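Local coordinates for protein putative glycosyl hydrolase (Parabacteroides distasonis, PDB 4QHZ) that is probably a hydrolase of the 3-keto-disaccharide hydrolase family and binds magnesium, at residues 119-124 with 222-227; 125-130 with 202-207. All coordinates share one frame; numbering follows the deposited sequence.

Contact 1: residues 119-124 with 222-227; sequences SGIFLQ and GPIILQ. With MG (magnesium ion), chain I.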
loop_
_atom_site.group_PDB
_atom_site.type_symbol
_atom_site.label_atom_id
_atom_site.label_comp_id
_atom_site.label_asym_id
_atom_site.label_seq_id
_atom_site.Cartn_x
_atom_site.Cartn_y
_atom_site.Cartn_z
ATOM N N SER C 119 -1.070 13.991 27.306
ATOM C CA SER C 119 0.254 13.407 27.180
ATOM C C SER C 119 0.373 12.926 25.744
ATOM O O SER C 119 -0.289 13.464 24.857
ATOM C CB SER C 119 0.463 12.274 28.186
ATOM O OG SER C 119 1.785 11.753 28.108
ATOM N N GLY C 120 1.192 11.914 25.499
ATOM C CA GLY C 120 1.312 11.365 24.158
ATOM C C GLY C 120 2.447 10.389 24.033
ATOM O O GLY C 120 3.368 10.384 24.852
ATOM N N ILE C 121 2.356 9.540 23.017
ATOM C CA ILE C 121 3.377 8.550 22.727
ATOM C C ILE C 121 4.022 8.928 21.399
ATOM O O ILE C 121 3.389 8.810 20.347
ATOM C CB ILE C 121 2.782 7.128 22.670
ATOM C CG1 ILE C 121 2.099 6.774 23.994
ATOM C CG2 ILE C 121 3.851 6.093 22.361
ATOM C CD1 ILE C 121 0.600 6.627 23.887
ATOM N N PHE C 122 5.266 9.393 21.450
ATOM C CA PHE C 122 6.006 9.745 20.239
ATOM C C PHE C 122 6.737 8.528 19.702
ATOM O O PHE C 122 7.731 8.079 20.281
ATOM C CB PHE C 122 6.999 10.875 20.502
ATOM C CG PHE C 122 6.367 12.237 20.578
ATOM C CD1 PHE C 122 5.666 12.630 21.712
ATOM C CD2 PHE C 122 6.486 13.129 19.524
ATOM C CE1 PHE C 122 5.090 13.888 21.792
ATOM C CE2 PHE C 122 5.913 14.382 19.595
ATOM C CZ PHE C 122 5.214 14.763 20.732
ATOM N N LEU C 123 6.236 8.012 18.583
ATOM C CA LEU C 123 6.774 6.809 17.953
ATOM C C LEU C 123 8.093 7.141 17.271
ATOM O O LEU C 123 8.153 8.061 16.455
ATOM C CB LEU C 123 5.771 6.246 16.949
ATOM C CG LEU C 123 4.358 6.022 17.512
ATOM C CD1 LEU C 123 3.389 5.641 16.405
ATOM C CD2 LEU C 123 4.355 4.966 18.608
ATOM N N GLN C 124 9.146 6.407 17.636
ATOM C CA GLN C 124 10.534 6.726 17.266
ATOM C C GLN C 124 10.922 8.170 17.614
ATOM O O GLN C 124 11.835 8.726 17.023
ATOM C CB GLN C 124 10.780 6.458 15.779
ATOM C CG GLN C 124 10.531 5.021 15.368
ATOM C CD GLN C 124 10.984 4.746 13.948
ATOM O OE1 GLN C 124 10.373 5.213 12.989
ATOM N NE2 GLN C 124 12.074 3.999 13.809
ATOM N N GLY C 222 14.471 5.111 16.769
ATOM C CA GLY C 222 14.207 6.113 17.787
ATOM C C GLY C 222 13.519 5.542 19.015
ATOM O O GLY C 222 12.885 4.485 18.945
ATOM N N PRO C 223 13.625 6.247 20.148
ATOM C CA PRO C 223 12.995 5.780 21.370
ATOM C C PRO C 223 11.497 6.042 21.351
ATOM O O PRO C 223 10.990 6.706 20.448
ATOM C CB PRO C 223 13.661 6.636 22.444
ATOM C CG PRO C 223 13.962 7.926 21.749
ATOM C CD PRO C 223 14.310 7.541 20.339
ATOM N N ILE C 224 10.800 5.505 22.340
ATOM C CA ILE C 224 9.439 5.911 22.626
ATOM C C ILE C 224 9.544 7.057 23.620
ATOM O O ILE C 224 10.169 6.909 24.665
ATOM C CB ILE C 224 8.607 4.761 23.222
ATOM C CG1 ILE C 224 8.650 3.517 22.324
ATOM C CG2 ILE C 224 7.167 5.196 23.440
ATOM C CD1 ILE C 224 8.045 3.707 20.947
ATOM N N ILE C 225 8.963 8.202 23.284
ATOM C CA ILE C 225 8.941 9.343 24.184
ATOM C C ILE C 225 7.529 9.540 24.720
ATOM O O ILE C 225 6.570 9.573 23.945
ATOM C CB ILE C 225 9.400 10.647 23.499
ATOM C CG1 ILE C 225 10.757 10.450 22.814
ATOM C CG2 ILE C 225 9.464 11.787 24.516
ATOM C CD1 ILE C 225 11.269 11.681 22.078
ATOM N N LEU C 226 7.415 9.664 26.041
ATOM C CA LEU C 226 6.154 9.997 26.689
ATOM C C LEU C 226 6.154 11.482 27.039
ATOM O O LEU C 226 7.090 11.997 27.659
ATOM C CB LEU C 226 5.928 9.139 27.939
ATOM C CG LEU C 226 5.765 7.633 27.705
ATOM C CD1 LEU C 226 5.585 6.890 29.022
ATOM C CD2 LEU C 226 4.589 7.335 26.784
ATOM N N GLN C 227 5.080 12.154 26.653
ATOM C CA GLN C 227 5.009 13.608 26.714
ATOM C C GLN C 227 4.579 14.139 28.089
ATOM O O GLN C 227 3.593 13.685 28.667
ATOM C CB GLN C 227 4.035 14.101 25.646
ATOM C CG GLN C 227 3.881 15.614 25.536
ATOM C CD GLN C 227 2.748 15.987 24.595
ATOM O OE1 GLN C 227 1.608 15.562 24.782
ATOM N NE2 GLN C 227 3.056 16.769 23.569
HETATM MG MG MG I . -0.218 15.340 23.676
HETATM O O HOH W 1 -0.160 16.749 22.316
#
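Beyond the last paired residues, G222 comes close to Q124: with no side chain to make room for, its CA lies 3.6 Å from Q124 O. The amide of Q124 is bonded by Y172 (OE1) and by the backbone O of F94 (NE2). P223 follows in extended form and touches T90, and I224 then lays its CG2 beside CG2 of I121, 3.6 Å away, the two side chains lying alongside and pointing the same way. I225 pairs with F122 through two nearly straight antiparallel bonds, F122 N to I225 O at 2.8 Å and I225 N to F122 O at 3.2 Å; on the same face of the sheet their CB atoms touch, and I225 O also lies at the edge of the F122 ring. L226 belongs to the other face, beside I121, its CD2 3.8 Å from I121 CG1. These branched aliphatic chains suit a face packed against strand 97-104. Q227 closes the pairing: its N donates to G120 O (3.1 Å), and its carbonyl O accepts S119 OG at 2.7 Å, in the carbonyl plane. With CG anti to the backbone N (chi1 -178°) and an extended chain, the Q227 amide passes beside side-chain-free G120 to the magnesium, which S119 O also binds, at 2.2 Å. The two neighbouring segments thus each give one ligand to the same cation, and the S119-Q227 hydrogen bond probably helps to hold both in position.

Contact 2: residues 125-130 with 202-207; sequences GMYEVQ and TTILGT. With MG (magnesium ion), chain I.
A classic beta bulge, in which M126 and Y127 together face L123 of the neighbouring strand, starts the strand that ends at the magnesium site, and both bulge residues touch the segment 202-207. The aromatic ring of Y127 carries most of this contact. Its CG is anti to the carbonyl carbon (chi1 -44°), which sends the ring toward I204 and G206. CG2 of I204 approaches CD1 obliquely at 3.5 Å, an apolar contact of a branched aliphatic chain with the ring, while G206 O lies near the ring plane at its edge, 3.3 Å from CD1. T207 N is also at that edge. G206 takes a backbone shape (phi 158°) that only glycine adopts readily, and this puts its O at the ring edge. One ring face is covered by CB of M126 itself, 3.5 Å above its centre, so the ring is held by its own neighbour as well as from across. The phenol OH reaches past the contact to H219 and Y183. M126, a selenomethionine, bends at chi2 and chi3 to bring its CE to 3.8 Å from T207 CG2; the hydroxyl of T207 is used by E209. Farther along the strand, E128 and Q130 leave this packing and turn to the metal. E128, with an extended chain, binds magnesium through OE2 at 2.2 Å, and Q130 OE1 does so at 2.1 Å. Water 1, itself on the metal, makes weak hydrogen bonds to E128 OE1 and Q130 NE2. Alternation along a strand explains the division: Y127 and V129 face strand 165-177, E128 and Q130 the ion. Such layering of one curved antiparallel sheet on another is consistent with the beta sandwich of the concanavalin clan.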
loop_
_atom_site.group_PDB
_atom_site.type_symbol
_atom_site.label_atom_id
_atom_site.label_comp_id
_atom_site.label_asym_id
_atom_site.label_seq_id
_atom_site.Cartn_x
_atom_site.Cartn_y
_atom_site.Cartn_z
ATOM N N GLY C 125 10.233 8.759 18.586
ATOM C CA GLY C 125 10.491 10.133 19.010
ATOM C C GLY C 125 9.996 11.205 18.057
ATOM O O GLY C 125 10.243 12.378 18.296
HETATM N N MSE C 126 9.288 10.825 16.989
HETATM C CA MSE C 126 8.906 11.785 15.934
HETATM C C MSE C 126 7.416 11.951 15.732
HETATM O O MSE C 126 6.974 13.017 15.316
HETATM C CB MSE C 126 9.446 11.341 14.576
HETATM C CG MSE C 126 10.934 11.015 14.543
HETATM SE SE MSE C 126 11.996 12.599 14.978
HETATM C CE MSE C 126 12.222 13.310 13.149
ATOM N N TYR C 127 6.629 10.913 16.007
ATOM C CA TYR C 127 5.231 10.881 15.580
ATOM C C TYR C 127 4.288 10.638 16.760
ATOM O O TYR C 127 4.185 9.513 17.257
ATOM C CB TYR C 127 5.041 9.804 14.500
ATOM C CG TYR C 127 6.123 9.796 13.437
ATOM C CD1 TYR C 127 6.299 10.886 12.588
ATOM C CD2 TYR C 127 6.971 8.704 13.279
ATOM C CE1 TYR C 127 7.285 10.892 11.620
ATOM C CE2 TYR C 127 7.961 8.704 12.305
ATOM C CZ TYR C 127 8.115 9.801 11.481
ATOM O OH TYR C 127 9.096 9.807 10.520
ATOM N N GLU C 128 3.582 11.679 17.196
ATOM C CA GLU C 128 2.759 11.583 18.408
ATOM C C GLU C 128 1.420 10.884 18.180
ATOM O O GLU C 128 0.624 11.306 17.344
ATOM C CB GLU C 128 2.467 12.961 19.026
ATOM C CG GLU C 128 1.738 12.852 20.370
ATOM C CD GLU C 128 1.374 14.183 21.006
ATOM O OE1 GLU C 128 1.457 15.228 20.326
ATOM O OE2 GLU C 128 0.992 14.177 22.205
ATOM N N VAL C 129 1.188 9.825 18.949
ATOM C CA VAL C 129 -0.147 9.301 19.166
ATOM C C VAL C 129 -0.688 10.030 20.385
ATOM O O VAL C 129 -0.178 9.861 21.493
ATOM C CB VAL C 129 -0.158 7.781 19.412
ATOM C CG1 VAL C 129 -1.590 7.279 19.584
ATOM C CG2 VAL C 129 0.534 7.047 18.271
ATOM N N GLN C 130 -1.711 10.854 20.177
ATOM C CA GLN C 130 -2.213 11.740 21.221
ATOM C C GLN C 130 -2.826 10.968 22.387
ATOM O O GLN C 130 -3.530 9.978 22.194
ATOM C CB GLN C 130 -3.245 12.715 20.643
ATOM C CG GLN C 130 -3.916 13.647 21.650
ATOM C CD GLN C 130 -2.984 14.720 22.205
ATOM O OE1 GLN C 130 -1.931 14.417 22.772
ATOM N NE2 GLN C 130 -3.371 15.988 22.042
ATOM N N THR C 202 -2.879 3.614 9.292
ATOM C CA THR C 202 -2.822 5.013 8.894
ATOM C C THR C 202 -1.419 5.385 8.463
ATOM O O THR C 202 -0.448 5.046 9.129
ATOM C CB THR C 202 -3.255 5.914 10.062
ATOM O OG1 THR C 202 -4.608 5.598 10.413
ATOM C CG2 THR C 202 -3.170 7.376 9.698
ATOM N N THR C 203 -1.316 6.076 7.338
ATOM C CA THR C 203 -0.032 6.568 6.862
ATOM C C THR C 203 0.323 7.855 7.594
ATOM O O THR C 203 -0.496 8.769 7.687
ATOM C CB THR C 203 -0.058 6.815 5.342
ATOM O OG1 THR C 203 -0.286 5.573 4.666
ATOM C CG2 THR C 203 1.259 7.405 4.861
ATOM N N ILE C 204 1.541 7.910 8.119
ATOM C CA ILE C 204 2.038 9.090 8.800
ATOM C C ILE C 204 2.742 9.965 7.768
ATOM O O ILE C 204 3.555 9.474 6.983
ATOM C CB ILE C 204 2.962 8.704 9.968
ATOM C CG1 ILE C 204 2.157 7.953 11.028
ATOM C CG2 ILE C 204 3.615 9.935 10.576
ATOM C CD1 ILE C 204 2.969 7.376 12.170
ATOM N N LEU C 205 2.405 11.255 7.757
ATOM C CA LEU C 205 2.839 12.174 6.697
ATOM C C LEU C 205 4.185 12.815 6.980
ATOM O O LEU C 205 4.831 13.316 6.071
ATOM C CB LEU C 205 1.800 13.275 6.486
ATOM C CG LEU C 205 0.380 12.788 6.177
ATOM C CD1 LEU C 205 -0.583 13.962 6.118
ATOM C CD2 LEU C 205 0.347 11.998 4.877
ATOM N N GLY C 206 4.601 12.787 8.236
ATOM C CA GLY C 206 5.825 13.444 8.672
ATOM C C GLY C 206 5.719 13.695 10.161
ATOM O O GLY C 206 4.805 13.177 10.810
ATOM N N THR C 207 6.638 14.482 10.711
ATOM C CA THR C 207 6.595 14.817 12.133
ATOM C C THR C 207 5.234 15.412 12.508
ATOM O O THR C 207 4.617 16.123 11.711
ATOM C CB THR C 207 7.671 15.844 12.520
ATOM O OG1 THR C 207 7.494 17.033 11.734
ATOM C CG2 THR C 207 9.071 15.283 12.294
HETATM MG MG MG I . -0.218 15.340 23.676
HETATM O O HOH W 1 -0.160 16.749 22.316
#

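Contacts 1 and 2 lie with their centres about 10 Å apart and share one sheet, because strands 119-123 and 127-131 are neighbours in it; a probable hydrogen bond from V129 N to I121 O, 2.8 Å long, joins them. Both reach the same magnesium. Contact 1 supplies S119 and Q227, segment 125-130 of contact 2 supplies E128 and Q130, which take no part in its packing on 202-207, and N118 with water 1 completes six ligands. The oxygens crowd round the ion, S119 O and Q130 OE1 being 2.8 Å apart, as is expected of atoms binding one small cation. At the other end of strand 127-131, the side chain of Y127 is about 12 Å from that of Q227.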